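PDB 3FIU: NH(3)-dependent NAD(+) synthetase from Francisella tularensis subsp. holarctica LVS, which belongs to the NAD synthase family, a group of nucleotide-binding alpha/beta synthetases of the HUP clan, and here holds adenosine monophosphate, pyrophosphate and metal ions. Local coordinates for residues E11-L16 against G178-V183; S42-S47 against L164-L169; E147-Y152 against D215-K220. All coordinates share one frame; numbering follows the deposited sequence.

Interaction 1 (E11-L16 against G178-V183); sequences EYSQKL and GKYLDV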
loop_
_atom_site.group_PDB
_atom_site.type_symbol
_atom_site.label_atom_id
_atom_site.label_comp_id
_atom_site.label_asym_id
_atom_site.label_seq_id
_atom_site.Cartn_x
_atom_site.Cartn_y
_atom_site.Cartn_z
ATOM N N GLU A 11 -15.971 15.107 -24.051
ATOM C CA GLU A 11 -15.201 14.161 -24.827
ATOM C C GLU A 11 -14.305 13.335 -23.916
ATOM O O GLU A 11 -14.271 12.111 -24.036
ATOM C CB GLU A 11 -14.417 14.892 -25.926
ATOM C CG GLU A 11 -15.362 15.699 -26.838
ATOM C CD GLU A 11 -14.880 15.822 -28.276
ATOM O OE1 GLU A 11 -13.902 15.130 -28.663
ATOM O OE2 GLU A 11 -15.498 16.614 -29.032
ATOM N N TYR A 12 -13.621 14.020 -23.000
ATOM C CA TYR A 12 -12.734 13.384 -22.026
ATOM C C TYR A 12 -13.509 12.443 -21.113
ATOM O O TYR A 12 -13.085 11.322 -20.877
ATOM C CB TYR A 12 -11.961 14.418 -21.189
ATOM C CG TYR A 12 -10.715 13.832 -20.560
ATOM C CD1 TYR A 12 -9.513 13.782 -21.275
ATOM C CD2 TYR A 12 -10.736 13.277 -19.271
ATOM C CE1 TYR A 12 -8.356 13.211 -20.720
ATOM C CE2 TYR A 12 -9.570 12.699 -18.701
ATOM C CZ TYR A 12 -8.393 12.671 -19.432
ATOM O OH TYR A 12 -7.249 12.119 -18.896
ATOM N N SER A 13 -14.639 12.906 -20.597
ATOM C CA SER A 13 -15.503 12.070 -19.809
ATOM C C SER A 13 -15.794 10.734 -20.497
ATOM O O SER A 13 -15.646 9.676 -19.885
ATOM C CB SER A 13 -16.800 12.811 -19.485
ATOM O OG SER A 13 -17.546 12.089 -18.541
ATOM N N GLN A 14 -16.178 10.771 -21.776
ATOM C CA GLN A 14 -16.502 9.545 -22.492
ATOM C C GLN A 14 -15.278 8.655 -22.678
ATOM O O GLN A 14 -15.388 7.430 -22.586
ATOM C CB GLN A 14 -17.161 9.829 -23.848
ATOM C CG GLN A 14 -17.731 8.577 -24.512
ATOM C CD GLN A 14 -18.710 7.843 -23.597
ATOM O OE1 GLN A 14 -19.722 8.410 -23.177
ATOM N NE2 GLN A 14 -18.399 6.586 -23.264
ATOM N N LYS A 15 -14.124 9.270 -22.921
ATOM C CA LYS A 15 -12.881 8.503 -23.055
ATOM C C LYS A 15 -12.540 7.778 -21.762
ATOM O O LYS A 15 -12.198 6.607 -21.777
ATOM C CB LYS A 15 -11.731 9.384 -23.504
ATOM C CG LYS A 15 -11.699 9.599 -25.014
ATOM C CD LYS A 15 -10.845 10.796 -25.388
ATOM C CE LYS A 15 -10.947 11.052 -26.892
ATOM N NZ LYS A 15 -11.098 12.490 -27.256
ATOM N N LEU A 16 -12.681 8.482 -20.642
ATOM C CA LEU A 16 -12.395 7.926 -19.331
ATOM C C LEU A 16 -13.344 6.783 -18.979
ATOM O O LEU A 16 -12.916 5.733 -18.479
ATOM C CB LEU A 16 -12.484 9.051 -18.310
ATOM C CG LEU A 16 -11.389 9.168 -17.264
ATOM C CD1 LEU A 16 -10.031 8.632 -17.759
ATOM C CD2 LEU A 16 -11.317 10.613 -16.795
ATOM N N GLY A 178 -16.762 17.664 -12.809
ATOM C CA GLY A 178 -17.807 17.725 -11.779
ATOM C C GLY A 178 -19.044 18.474 -12.238
ATOM O O GLY A 178 -20.164 17.971 -12.121
ATOM N N LYS A 179 -18.845 19.663 -12.786
ATOM C CA LYS A 179 -19.934 20.461 -13.318
ATOM C C LYS A 179 -20.678 19.707 -14.443
ATOM O O LYS A 179 -21.914 19.659 -14.460
ATOM C CB LYS A 179 -19.380 21.779 -13.831
ATOM C CG LYS A 179 -20.426 22.806 -14.252
ATOM C CD LYS A 179 -19.723 24.028 -14.848
ATOM C CE LYS A 179 -20.619 25.271 -14.817
ATOM N NZ LYS A 179 -21.923 25.069 -15.516
ATOM N N TYR A 180 -19.926 19.118 -15.373
ATOM C CA TYR A 180 -20.513 18.358 -16.486
ATOM C C TYR A 180 -21.315 17.138 -16.002
ATOM O O TYR A 180 -22.322 16.774 -16.610
ATOM C CB TYR A 180 -19.403 17.927 -17.471
ATOM C CG TYR A 180 -19.883 17.029 -18.586
ATOM C CD1 TYR A 180 -20.633 17.550 -19.639
ATOM C CD2 TYR A 180 -19.623 15.654 -18.577
ATOM C CE1 TYR A 180 -21.087 16.740 -20.670
ATOM C CE2 TYR A 180 -20.088 14.834 -19.595
ATOM C CZ TYR A 180 -20.825 15.389 -20.641
ATOM O OH TYR A 180 -21.285 14.612 -21.677
ATOM N N LEU A 181 -20.859 16.514 -14.910
ATOM C CA LEU A 181 -21.467 15.297 -14.388
ATOM C C LEU A 181 -22.538 15.557 -13.316
ATOM O O LEU A 181 -22.994 14.627 -12.630
ATOM C CB LEU A 181 -20.376 14.391 -13.827
ATOM C CG LEU A 181 -19.296 13.924 -14.811
ATOM C CD1 LEU A 181 -18.104 13.325 -14.030
ATOM C CD2 LEU A 181 -19.876 12.959 -15.826
ATOM N N ASP A 182 -22.907 16.826 -13.170
ATOM C CA ASP A 182 -23.969 17.257 -12.259
ATOM C C ASP A 182 -23.731 16.860 -10.809
ATOM O O ASP A 182 -24.662 16.474 -10.099
ATOM C CB ASP A 182 -25.346 16.770 -12.762
ATOM C CG ASP A 182 -25.613 17.186 -14.216
ATOM O OD1 ASP A 182 -25.380 18.360 -14.567
ATOM O OD2 ASP A 182 -26.045 16.333 -15.003
ATOM N N VAL A 183 -22.475 16.959 -10.371
ATOM C CA VAL A 183 -22.124 16.665 -9.002
ATOM C C VAL A 183 -22.794 17.749 -8.147
ATOM O O VAL A 183 -22.818 18.898 -8.560
ATOM C CB VAL A 183 -20.557 16.661 -8.861
ATOM C CG1 VAL A 183 -20.098 16.850 -7.444
ATOM C CG2 VAL A 183 -19.948 15.371 -9.469
#
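S13 of helix 9-25 meets Y180 and L181 where helix 171-180 ends, a small packing contact that buries 91 Å² over both sides. Just before it, Y12 faces elsewhere on its helix: its side chain touches N168 and L169, its ring meets F249 of the second subunit edge-to-face, and its hydroxyl is hydrogen-bonded to the terminal carboxylate of that same residue. S13 points its side chain at residues 178-183. Its CB lies 3.9 Å from Y180 CE2, approaching the ring obliquely. With chi1 at -170°, OG stands anti to the backbone N and reaches further across, to 3.7 Å from L181 CD2; CE2 of Y180 is 3.9 Å from the same OG, so the hydroxyl has the ring carbon and the leucine methyl side by side in front of it. The Y180 side chain also touches P9 and K10 of helix 9-25, while L181 touches S13 through its CD2 branch and also packs on S47 and K51 of helix 40-51. One turn beyond S13, L16 joins it in covering L48. The partner helix closes with a Schellman motif: V183 N bonds G178 O at 3.1 Å, D182 N bonds K179 O at 3.3 Å, and D182 takes positive phi (58°), turning the chain away directly after L181. Between the segments the contact is van der Waals in kind, with no polar bond. The short serine side chain meets an aromatic ring carbon and a leucine methyl, so at this point the two segments meet by shape rather than by polar bonding.

Interaction 2 (S42-S47 against L164-L169); sequences SAVAAS and LPLVNL. With POP (pyrophosphate 2-), chain H; AMP (adenosine monophosphate), chain G.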
loop_
_atom_site.group_PDB
_atom_site.type_symbol
_atom_site.label_atom_id
_atom_site.label_comp_id
_atom_site.label_asym_id
_atom_site.label_seq_id
_atom_site.Cartn_x
_atom_site.Cartn_y
_atom_site.Cartn_z
ATOM N N SER A 42 -13.234 12.383 -5.449
ATOM C CA SER A 42 -13.935 11.100 -5.319
ATOM C C SER A 42 -15.339 11.188 -5.902
ATOM O O SER A 42 -15.830 10.201 -6.467
ATOM C CB SER A 42 -13.969 10.596 -3.871
ATOM O OG SER A 42 -14.493 11.604 -2.999
ATOM N N ALA A 43 -15.961 12.369 -5.819
ATOM C CA ALA A 43 -17.277 12.555 -6.444
ATOM C C ALA A 43 -17.213 12.305 -7.973
ATOM O O ALA A 43 -18.040 11.563 -8.562
ATOM C CB ALA A 43 -17.839 13.939 -6.121
ATOM N N VAL A 44 -16.244 12.948 -8.620
ATOM C CA VAL A 44 -16.061 12.806 -10.078
ATOM C C VAL A 44 -15.726 11.355 -10.439
ATOM O O VAL A 44 -16.337 10.771 -11.346
ATOM C CB VAL A 44 -14.984 13.816 -10.602
ATOM C CG1 VAL A 44 -14.579 13.522 -12.077
ATOM C CG2 VAL A 44 -15.489 15.296 -10.467
ATOM N N ALA A 45 -14.738 10.782 -9.755
ATOM C CA ALA A 45 -14.352 9.390 -9.993
ATOM C C ALA A 45 -15.551 8.409 -9.855
ATOM O O ALA A 45 -15.762 7.541 -10.728
ATOM C CB ALA A 45 -13.201 9.010 -9.050
ATOM N N ALA A 46 -16.358 8.575 -8.801
ATOM C CA ALA A 46 -17.573 7.740 -8.616
ATOM C C ALA A 46 -18.588 7.899 -9.771
ATOM O O ALA A 46 -19.104 6.912 -10.306
ATOM C CB ALA A 46 -18.246 8.045 -7.257
ATOM N N SER A 47 -18.852 9.142 -10.147
ATOM C CA SER A 47 -19.741 9.461 -11.262
ATOM C C SER A 47 -19.299 8.812 -12.590
ATOM O O SER A 47 -20.122 8.262 -13.328
ATOM C CB SER A 47 -19.860 10.971 -11.432
ATOM O OG SER A 47 -20.362 11.574 -10.238
ATOM N N LEU A 164 -6.282 4.622 -11.628
ATOM C CA LEU A 164 -6.251 6.054 -11.346
ATOM C C LEU A 164 -6.764 6.859 -12.550
ATOM O O LEU A 164 -5.974 7.357 -13.367
ATOM C CB LEU A 164 -4.819 6.501 -10.936
ATOM C CG LEU A 164 -4.122 5.874 -9.705
ATOM C CD1 LEU A 164 -2.726 6.490 -9.469
ATOM C CD2 LEU A 164 -4.954 6.020 -8.432
ATOM N N PRO A 165 -8.092 7.004 -12.668
ATOM C CA PRO A 165 -8.643 7.731 -13.831
ATOM C C PRO A 165 -8.358 9.237 -13.867
ATOM O O PRO A 165 -8.432 9.829 -14.941
ATOM C CB PRO A 165 -10.157 7.482 -13.730
ATOM C CG PRO A 165 -10.412 7.273 -12.246
ATOM C CD PRO A 165 -9.150 6.533 -11.736
ATOM N N LEU A 166 -8.073 9.873 -12.726
ATOM C CA LEU A 166 -7.973 11.329 -12.686
ATOM C C LEU A 166 -6.534 11.841 -12.704
ATOM O O LEU A 166 -6.300 13.052 -12.671
ATOM C CB LEU A 166 -8.707 11.925 -11.454
ATOM C CG LEU A 166 -10.163 11.461 -11.249
ATOM C CD1 LEU A 166 -10.739 12.172 -10.038
ATOM C CD2 LEU A 166 -11.024 11.720 -12.456
ATOM N N VAL A 167 -5.573 10.927 -12.748
ATOM C CA VAL A 167 -4.196 11.292 -12.381
ATOM C C VAL A 167 -3.510 12.210 -13.426
ATOM O O VAL A 167 -2.537 12.868 -13.109
ATOM C CB VAL A 167 -3.368 10.005 -12.050
ATOM C CG1 VAL A 167 -2.973 9.262 -13.341
ATOM C CG2 VAL A 167 -2.156 10.313 -11.123
ATOM N N ASN A 168 -4.023 12.262 -14.649
ATOM C CA ASN A 168 -3.529 13.223 -15.654
ATOM C C ASN A 168 -4.249 14.582 -15.624
ATOM O O ASN A 168 -3.868 15.494 -16.354
ATOM C CB ASN A 168 -3.595 12.645 -17.069
ATOM C CG ASN A 168 -2.729 11.436 -17.246
ATOM O OD1 ASN A 168 -1.751 11.246 -16.534
ATOM N ND2 ASN A 168 -3.097 10.599 -18.192
ATOM N N LEU A 169 -5.247 14.737 -14.749
ATOM C CA LEU A 169 -6.066 15.965 -14.720
ATOM C C LEU A 169 -5.636 17.038 -13.718
ATOM O O LEU A 169 -5.348 16.749 -12.548
ATOM C CB LEU A 169 -7.533 15.599 -14.430
ATOM C CG LEU A 169 -8.284 14.675 -15.391
ATOM C CD1 LEU A 169 -9.678 14.344 -14.852
ATOM C CD2 LEU A 169 -8.393 15.266 -16.785
HETATM P P1 POP H . -11.573 14.324 -2.381
HETATM O O1 POP H . -12.756 13.664 -3.048
HETATM O O2 POP H . -10.281 13.683 -2.802
HETATM O O3 POP H . -11.646 14.341 -0.862
HETATM O O POP H . -11.498 15.851 -2.926
HETATM P P2 POP H . -10.396 16.909 -2.411
HETATM O O4 POP H . -9.008 16.415 -2.787
HETATM O O5 POP H . -10.755 18.121 -3.223
HETATM O O6 POP H . -10.507 17.210 -0.937
HETATM P P AMP G . -8.124 13.839 0.005
HETATM O O1P AMP G . -7.537 14.084 -1.373
HETATM O O2P AMP G . -7.040 13.527 1.049
HETATM O O3P AMP G . -9.165 14.773 0.514
HETATM O "O5'" AMP G . -8.851 12.385 -0.076
HETATM C "C5'" AMP G . -8.204 11.318 -0.799
HETATM C "C4'" AMP G . -9.211 10.197 -0.990
HETATM O "O4'" AMP G . -9.390 9.445 0.217
HETATM C "C3'" AMP G . -10.615 10.690 -1.314
HETATM O "O3'" AMP G . -10.681 11.005 -2.698
HETATM C "C2'" AMP G . -11.460 9.474 -0.947
HETATM O "O2'" AMP G . -11.491 8.510 -2.023
HETATM C "C1'" AMP G . -10.714 8.903 0.262
HETATM N N9 AMP G . -11.350 9.416 1.498
HETATM C C8 AMP G . -10.936 10.457 2.269
HETATM N N7 AMP G . -11.774 10.653 3.321
HETATM C C5 AMP G . -12.763 9.735 3.199
HETATM C C6 AMP G . -13.959 9.378 3.985
HETATM N N6 AMP G . -14.299 10.090 5.084
HETATM N N1 AMP G . -14.680 8.340 3.520
HETATM C C2 AMP G . -14.380 7.633 2.412
HETATM N N3 AMP G . -13.284 7.884 1.642
HETATM C C4 AMP G . -12.471 8.914 2.013
#
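The PP-loop signature SGGIDS ends at S42, two and three residues before V44 and A45, which pack against L166; this places the contact beside the pocket that holds adenosine monophosphate and pyrophosphate. L166 spreads its two methyls over helix 40-51: CD2 lies 4.0 Å from V44 CG1, and CD1 lies 4.1 Å from A45 CB. The leucine thus bridges two successive residues of the helix, crossing the V44 side chain at a slant. V44 also rests on V174 and L177 of helix 171-180, and A45 on I34 of the central sheet, which makes this a fully buried apolar junction. Two type I turns, L164 to V167 and L166 to L169, fold the opposing loop; in the second, L169 N bonds L166 O at 2.9 Å. In the same loop, N168 ND2 is hydrogen-bonded to P247 O and F249 OXT of the second subunit.

At the ligand end, S42 grips one pyrophosphate oxygen twice: its N reaches O1 of pyrophosphate at 2.8 Å in a nearly straight bond (168°), and its OG donates to that O1 at 2.7 Å. Chi1 of 53° sets OG between the backbone N and carbonyl carbon, where both donors can serve the same acceptor. S37 OG bonds both S42 OG and the pyrophosphate, while S42 CB is 3.5 Å from O3' of adenosine monophosphate. Because S42 lies in the first turn of its helix, the helix end would probably favour the anion there. A phosphate group received by a glycine- and serine-rich loop and the start of the following helix is the hallmark of the PP-loop in this family's HUP-type fold.

Interaction 3 (E147-Y152 against D215-K220); sequences EWYMGY and DFLDGK. With MG (magnesium ion), chain E.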
loop_
_atom_site.group_PDB
_atom_site.type_symbol
_atom_site.label_atom_id
_atom_site.label_comp_id
_atom_site.label_asym_id
_atom_site.label_seq_id
_atom_site.Cartn_x
_atom_site.Cartn_y
_atom_site.Cartn_z
ATOM N N GLU A 147 -2.346 16.533 -6.792
ATOM C CA GLU A 147 -2.005 15.668 -5.658
ATOM C C GLU A 147 -0.830 14.758 -5.979
ATOM O O GLU A 147 0.101 14.635 -5.170
ATOM C CB GLU A 147 -3.218 14.850 -5.225
ATOM C CG GLU A 147 -4.405 15.718 -4.964
ATOM C CD GLU A 147 -5.705 14.921 -4.791
ATOM O OE1 GLU A 147 -6.415 15.232 -3.831
ATOM O OE2 GLU A 147 -5.986 13.985 -5.563
ATOM N N TRP A 148 -0.863 14.141 -7.154
ATOM C CA TRP A 148 0.230 13.283 -7.580
ATOM C C TRP A 148 1.594 14.034 -7.565
ATOM O O TRP A 148 2.554 13.640 -6.862
ATOM C CB TRP A 148 -0.072 12.638 -8.946
ATOM C CG TRP A 148 0.729 11.364 -9.122
ATOM C CD1 TRP A 148 1.767 11.152 -9.988
ATOM C CD2 TRP A 148 0.590 10.148 -8.355
ATOM N NE1 TRP A 148 2.264 9.871 -9.826
ATOM C CE2 TRP A 148 1.552 9.237 -8.837
ATOM C CE3 TRP A 148 -0.276 9.741 -7.322
ATOM C CZ2 TRP A 148 1.683 7.943 -8.329
ATOM C CZ3 TRP A 148 -0.139 8.438 -6.799
ATOM C CH2 TRP A 148 0.840 7.563 -7.307
ATOM N N TYR A 149 1.660 15.140 -8.295
ATOM C CA TYR A 149 2.891 15.934 -8.343
ATOM C C TYR A 149 3.372 16.436 -6.983
ATOM O O TYR A 149 4.587 16.462 -6.703
ATOM C CB TYR A 149 2.761 17.121 -9.327
ATOM C CG TYR A 149 4.114 17.727 -9.647
ATOM C CD1 TYR A 149 4.894 17.231 -10.696
ATOM C CD2 TYR A 149 4.629 18.766 -8.876
ATOM C CE1 TYR A 149 6.167 17.784 -10.974
ATOM C CE2 TYR A 149 5.893 19.336 -9.158
ATOM C CZ TYR A 149 6.651 18.821 -10.190
ATOM O OH TYR A 149 7.893 19.380 -10.448
ATOM N N MET A 150 2.439 16.865 -6.142
ATOM C CA MET A 150 2.797 17.419 -4.849
ATOM C C MET A 150 3.077 16.295 -3.828
ATOM O O MET A 150 3.489 16.560 -2.696
ATOM C CB MET A 150 1.685 18.329 -4.349
ATOM C CG MET A 150 1.383 19.518 -5.279
ATOM S SD MET A 150 2.727 20.723 -5.115
ATOM C CE MET A 150 2.273 21.517 -3.575
ATOM N N GLY A 151 2.851 15.050 -4.244
ATOM C CA GLY A 151 2.785 13.929 -3.296
ATOM C C GLY A 151 1.833 14.191 -2.123
ATOM O O GLY A 151 2.125 13.774 -0.982
ATOM N N TYR A 152 0.699 14.870 -2.376
ATOM C CA TYR A 152 -0.278 15.135 -1.317
ATOM C C TYR A 152 -1.262 13.959 -1.254
ATOM O O TYR A 152 -2.446 14.059 -1.668
ATOM C CB TYR A 152 -1.023 16.486 -1.499
ATOM C CG TYR A 152 -1.709 16.982 -0.220
ATOM C CD1 TYR A 152 -2.145 18.297 -0.085
ATOM C CD2 TYR A 152 -1.916 16.118 0.868
ATOM C CE1 TYR A 152 -2.779 18.743 1.098
ATOM C CE2 TYR A 152 -2.547 16.548 2.042
ATOM C CZ TYR A 152 -2.979 17.860 2.153
ATOM O OH TYR A 152 -3.593 18.256 3.338
ATOM N N ASP A 215 -1.246 25.887 -13.199
ATOM C CA ASP A 215 -0.441 26.710 -14.133
ATOM C C ASP A 215 0.991 26.118 -14.269
ATOM O O ASP A 215 1.493 25.938 -15.383
ATOM C CB ASP A 215 -0.388 28.134 -13.624
ATOM C CG ASP A 215 -1.700 28.889 -13.834
ATOM O OD1 ASP A 215 -1.791 30.029 -13.338
ATOM O OD2 ASP A 215 -2.619 28.351 -14.477
ATOM N N PHE A 216 1.615 25.780 -13.145
ATOM C CA PHE A 216 2.941 25.150 -13.206
ATOM C C PHE A 216 2.914 23.887 -14.077
ATOM O O PHE A 216 3.703 23.749 -15.005
ATOM C CB PHE A 216 3.487 24.880 -11.803
ATOM C CG PHE A 216 4.767 24.082 -11.798
ATOM C CD1 PHE A 216 5.991 24.703 -12.073
ATOM C CD2 PHE A 216 4.750 22.720 -11.527
ATOM C CE1 PHE A 216 7.184 23.971 -12.069
ATOM C CE2 PHE A 216 5.929 21.985 -11.507
ATOM C CZ PHE A 216 7.149 22.616 -11.789
ATOM N N LEU A 217 1.955 22.991 -13.842
ATOM C CA LEU A 217 1.889 21.768 -14.617
ATOM C C LEU A 217 1.722 22.066 -16.103
ATOM O O LEU A 217 2.170 21.298 -16.945
ATOM C CB LEU A 217 0.765 20.835 -14.102
ATOM C CG LEU A 217 0.919 20.276 -12.668
ATOM C CD1 LEU A 217 -0.362 19.524 -12.231
ATOM C CD2 LEU A 217 2.161 19.398 -12.499
ATOM N N ASP A 218 1.072 23.185 -16.418
ATOM C CA ASP A 218 0.815 23.566 -17.809
ATOM C C ASP A 218 2.032 24.287 -18.447
ATOM O O ASP A 218 2.022 24.587 -19.651
ATOM C CB ASP A 218 -0.384 24.521 -17.851
ATOM C CG ASP A 218 -1.704 23.819 -18.112
ATOM O OD1 ASP A 218 -1.716 22.635 -18.527
ATOM O OD2 ASP A 218 -2.745 24.482 -17.904
ATOM N N GLY A 219 3.058 24.592 -17.654
ATOM C CA GLY A 219 4.174 25.393 -18.178
ATOM C C GLY A 219 3.794 26.857 -18.329
ATOM O O GLY A 219 4.131 27.505 -19.332
ATOM N N LYS A 220 3.105 27.371 -17.311
ATOM C CA LYS A 220 2.759 28.777 -17.213
ATOM C C LYS A 220 3.470 29.366 -16.024
ATOM O O LYS A 220 3.830 28.659 -15.098
ATOM C CB LYS A 220 1.243 28.932 -17.120
ATOM C CG LYS A 220 0.591 28.463 -18.426
ATOM C CD LYS A 220 -0.937 28.359 -18.380
ATOM C CE LYS A 220 -1.478 28.081 -19.790
ATOM N NZ LYS A 220 -2.692 27.195 -19.833
HETATM MG MG MG E . -8.445 14.552 -3.332
HETATM O O HOH W 1 -7.770 12.606 -4.221
#
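Aromatic contact joins Y149 of helix 145-150 to F216 of helix 210-218. The side chains cross at about a right angle and bring the phenol oxygen to the rim of the other ring: Y149 OH lies 3.4 Å from F216 CE2, at the edge and near the plane of the F216 ring. The ring planes meet at 58° with centroids 5.4 Å apart, an oblique pairing. H234 stacks on Y149, and I230 of helix 224-235 touches both aromatic residues.

Apolar packing comes from L217, which runs past Y149 in the opposite direction and places CD2 3.8 Å from Y149 CG, near the root of the ring. The tyrosine CG lies opposite its backbone N (chi1 -166°), which directs the ring toward helix 210-218, where L217 meets its base and F216 its far end.

Both helices finish in Schellman motifs with glycine at the positive-phi position. Y152 N bonds E147 O and G151 N bonds W148 O; K220 N likewise bonds D215 O, and G219 N bonds F216 O.

Among the charged groups, D218 forms salt bridges with K170 and, through a weak hydrogen bond of K220 NZ to OD2, with K220. Metal binding occupies E147, a turn before the G151 cap: its OE1 binds magnesium at 2.2 Å, and its OE2 accepts a hydrogen bond of 2.6 Å from a water that also coordinates the metal, as does D41.

Overall arrangement
Interaction 2 lies deepest and links the other two. Its centre is about 10 Å from that of interaction 1, which it touches through Y12 CE2 and L169 CD2, 3.4 Å apart, and about 16 Å from that of interaction 3, reached where V167 CG2 packs 3.7 Å from W148 CG. Interactions 1 and 3 stay about 12 Å apart at their nearest atoms. The ligand site is served from two sides: S42 of interaction 2 holds pyrophosphate, E147 of interaction 3 binds magnesium, and the L166 side chain sits about 7 Å from a magnesium ion. Interaction 1 is more remote, with the L181 side chain about 12 Å from pyrophosphate; like interaction 2 it borders the second subunit.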